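Local atomic coordinates of phosphocarrier protein HPr (PDB entry 1PCH), a protein that carries phosphoryl groups on an active-site histidine in the phosphoenolpyruvate-dependent sugar phosphotransferase system, which couples sugar uptake to sugar phosphorylation. Residues A[1-6]-A[60-65]. Sequence-based numbering, arbitrary orientation.
Sequences AKFSAI and ITIQAD
Ala1 O accepts a hydrogen bond from Ala64 N at 2.6 Å, and the N-H points almost straight at it (173°). Gln63 CA touches the same oxygen with a CA-H...O contact. Ala1 N in turn donates to Ala64 O at 2.8 Å. Phe3 with Ile62 and Ala5 with Ile60 form the antiparallel hydrogen-bonded pairs, each with two backbone bonds. Lys2 with Gln63 and Ser4 with Thr61 are the non-hydrogen-bonded pairs. On the face of these four residues, Ser4 OG and Thr61 OG1 share a hydrogen bond of 2.9 Å. Each oxygen is anti to its own carbonyl carbon (Thr61 chi1 -65°), which brings the two hydroxyls together. Lys2 bends at chi3 (-71°), and its CE lies 3.7 Å from Thr61 CG2 and 3.4 Å from Gln63 OE1. On the other face the Phe3 ring lies alongside Ile62. Ile62 CB makes an off-centre CH-pi contact, 4.3 Å from the ring centroid. Phe3 also packs on Ile73 and Lys77 of helix 69-82, and Ile62 on Ile32 and Ile34 of strand 31-36. In this HPr open-faced beta-sandwich, backbone bonds thus fix the register of edge strand 2-6 on inner strand 59-65, the hydroxyl bond adds a polar link on the outer face, and Phe3 and Ile62 join the apolar layer under the helices.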
loop_
_atom_site.group_PDB
_atom_site.type_symbol
_atom_site.label_atom_id
_atom_site.label_comp_id
_atom_site.label_asym_id
_atom_site.label_seq_id
_atom_site.Cartn_x
_atom_site.Cartn_y
_atom_site.Cartn_z
ATOM N N ALA A 1 -5.063 -12.500 1.329
ATOM C CA ALA A 1 -4.938 -11.753 2.565
ATOM C C ALA A 1 -5.199 -10.266 2.271
ATOM O O ALA A 1 -4.796 -9.766 1.243
ATOM C CB ALA A 1 -3.532 -11.923 3.145
ATOM N N LYS A 2 -5.880 -9.595 3.211
ATOM C CA LYS A 2 -6.172 -8.194 2.942
ATOM C C LYS A 2 -6.442 -7.355 4.148
ATOM O O LYS A 2 -6.793 -7.778 5.255
ATOM C CB LYS A 2 -7.358 -8.139 1.976
ATOM C CG LYS A 2 -8.709 -8.164 2.605
ATOM C CD LYS A 2 -9.788 -8.580 1.587
ATOM C CE LYS A 2 -10.059 -7.513 0.559
ATOM N NZ LYS A 2 -11.030 -7.951 -0.491
ATOM N N PHE A 3 -6.349 -6.028 3.909
ATOM C CA PHE A 3 -6.640 -5.073 4.944
ATOM C C PHE A 3 -7.005 -3.743 4.296
ATOM O O PHE A 3 -6.641 -3.465 3.169
ATOM C CB PHE A 3 -5.564 -4.919 5.985
ATOM C CG PHE A 3 -4.376 -4.068 5.604
ATOM C CD1 PHE A 3 -4.392 -2.714 5.812
ATOM C CD2 PHE A 3 -3.256 -4.668 5.033
ATOM C CE1 PHE A 3 -3.303 -1.921 5.466
ATOM C CE2 PHE A 3 -2.164 -3.886 4.693
ATOM C CZ PHE A 3 -2.196 -2.528 4.904
ATOM N N SER A 4 -7.812 -2.986 5.038
ATOM C CA SER A 4 -8.220 -1.693 4.502
ATOM C C SER A 4 -7.837 -0.670 5.516
ATOM O O SER A 4 -7.693 -0.957 6.721
ATOM C CB SER A 4 -9.715 -1.677 4.218
ATOM O OG SER A 4 -10.103 -2.663 3.321
ATOM N N ALA A 5 -7.579 0.557 5.072
ATOM C CA ALA A 5 -7.210 1.578 6.065
ATOM C C ALA A 5 -7.526 2.936 5.445
ATOM O O ALA A 5 -7.624 3.055 4.218
ATOM C CB ALA A 5 -5.794 1.489 6.507
ATOM N N ILE A 6 -7.595 3.944 6.254
ATOM C CA ILE A 6 -7.833 5.284 5.644
ATOM C C ILE A 6 -6.471 5.986 5.648
ATOM O O ILE A 6 -5.799 5.965 6.655
ATOM C CB ILE A 6 -8.795 6.074 6.542
ATOM C CG1 ILE A 6 -10.200 5.450 6.612
ATOM C CG2 ILE A 6 -8.843 7.535 6.169
ATOM C CD1 ILE A 6 -10.795 5.123 5.287
ATOM N N ILE A 60 -8.210 2.777 1.388
ATOM C CA ILE A 60 -7.526 1.867 0.481
ATOM C C ILE A 60 -7.652 0.451 1.044
ATOM O O ILE A 60 -7.854 0.246 2.230
ATOM C CB ILE A 60 -6.062 2.243 0.357
ATOM C CG1 ILE A 60 -5.290 2.190 1.699
ATOM C CG2 ILE A 60 -5.921 3.609 -0.296
ATOM C CD1 ILE A 60 -3.935 1.551 1.599
ATOM N N THR A 61 -7.469 -0.479 0.116
ATOM C CA THR A 61 -7.482 -1.878 0.455
ATOM C C THR A 61 -6.222 -2.502 -0.171
ATOM O O THR A 61 -5.903 -2.144 -1.288
ATOM C CB THR A 61 -8.722 -2.585 -0.135
ATOM O OG1 THR A 61 -9.876 -2.001 0.522
ATOM C CG2 THR A 61 -8.689 -4.040 0.320
ATOM N N ILE A 62 -5.520 -3.250 0.643
ATOM C CA ILE A 62 -4.352 -3.960 0.171
ATOM C C ILE A 62 -4.687 -5.472 0.190
ATOM O O ILE A 62 -5.198 -5.988 1.195
ATOM C CB ILE A 62 -3.103 -3.714 1.006
ATOM C CG1 ILE A 62 -2.714 -2.270 1.143
ATOM C CG2 ILE A 62 -1.942 -4.557 0.484
ATOM C CD1 ILE A 62 -2.233 -1.630 -0.121
ATOM N N GLN A 63 -4.489 -6.092 -0.940
ATOM C CA GLN A 63 -4.785 -7.491 -1.140
ATOM C C GLN A 63 -3.465 -8.215 -1.518
ATOM O O GLN A 63 -2.825 -7.754 -2.442
ATOM C CB GLN A 63 -5.775 -7.725 -2.282
ATOM C CG GLN A 63 -6.214 -9.175 -2.449
ATOM C CD GLN A 63 -7.737 -9.311 -2.268
ATOM O OE1 GLN A 63 -8.186 -9.747 -1.215
ATOM N NE2 GLN A 63 -8.498 -8.909 -3.273
ATOM N N ALA A 64 -3.153 -9.236 -0.766
ATOM C CA ALA A 64 -1.916 -10.004 -1.078
ATOM C C ALA A 64 -2.382 -11.432 -1.423
ATOM O O ALA A 64 -3.211 -11.994 -0.706
ATOM C CB ALA A 64 -0.998 -9.990 0.097
ATOM N N ASP A 65 -1.887 -11.962 -2.507
ATOM C CA ASP A 65 -2.254 -13.325 -2.904
ATOM C C ASP A 65 -0.973 -14.066 -3.239
ATOM O O ASP A 65 -0.116 -13.670 -4.027
ATOM C CB ASP A 65 -3.288 -13.365 -3.994
ATOM C CG ASP A 65 -4.497 -12.476 -3.678
ATOM O OD1 ASP A 65 -5.201 -12.766 -2.683
ATOM O OD2 ASP A 65 -4.711 -11.472 -4.400
#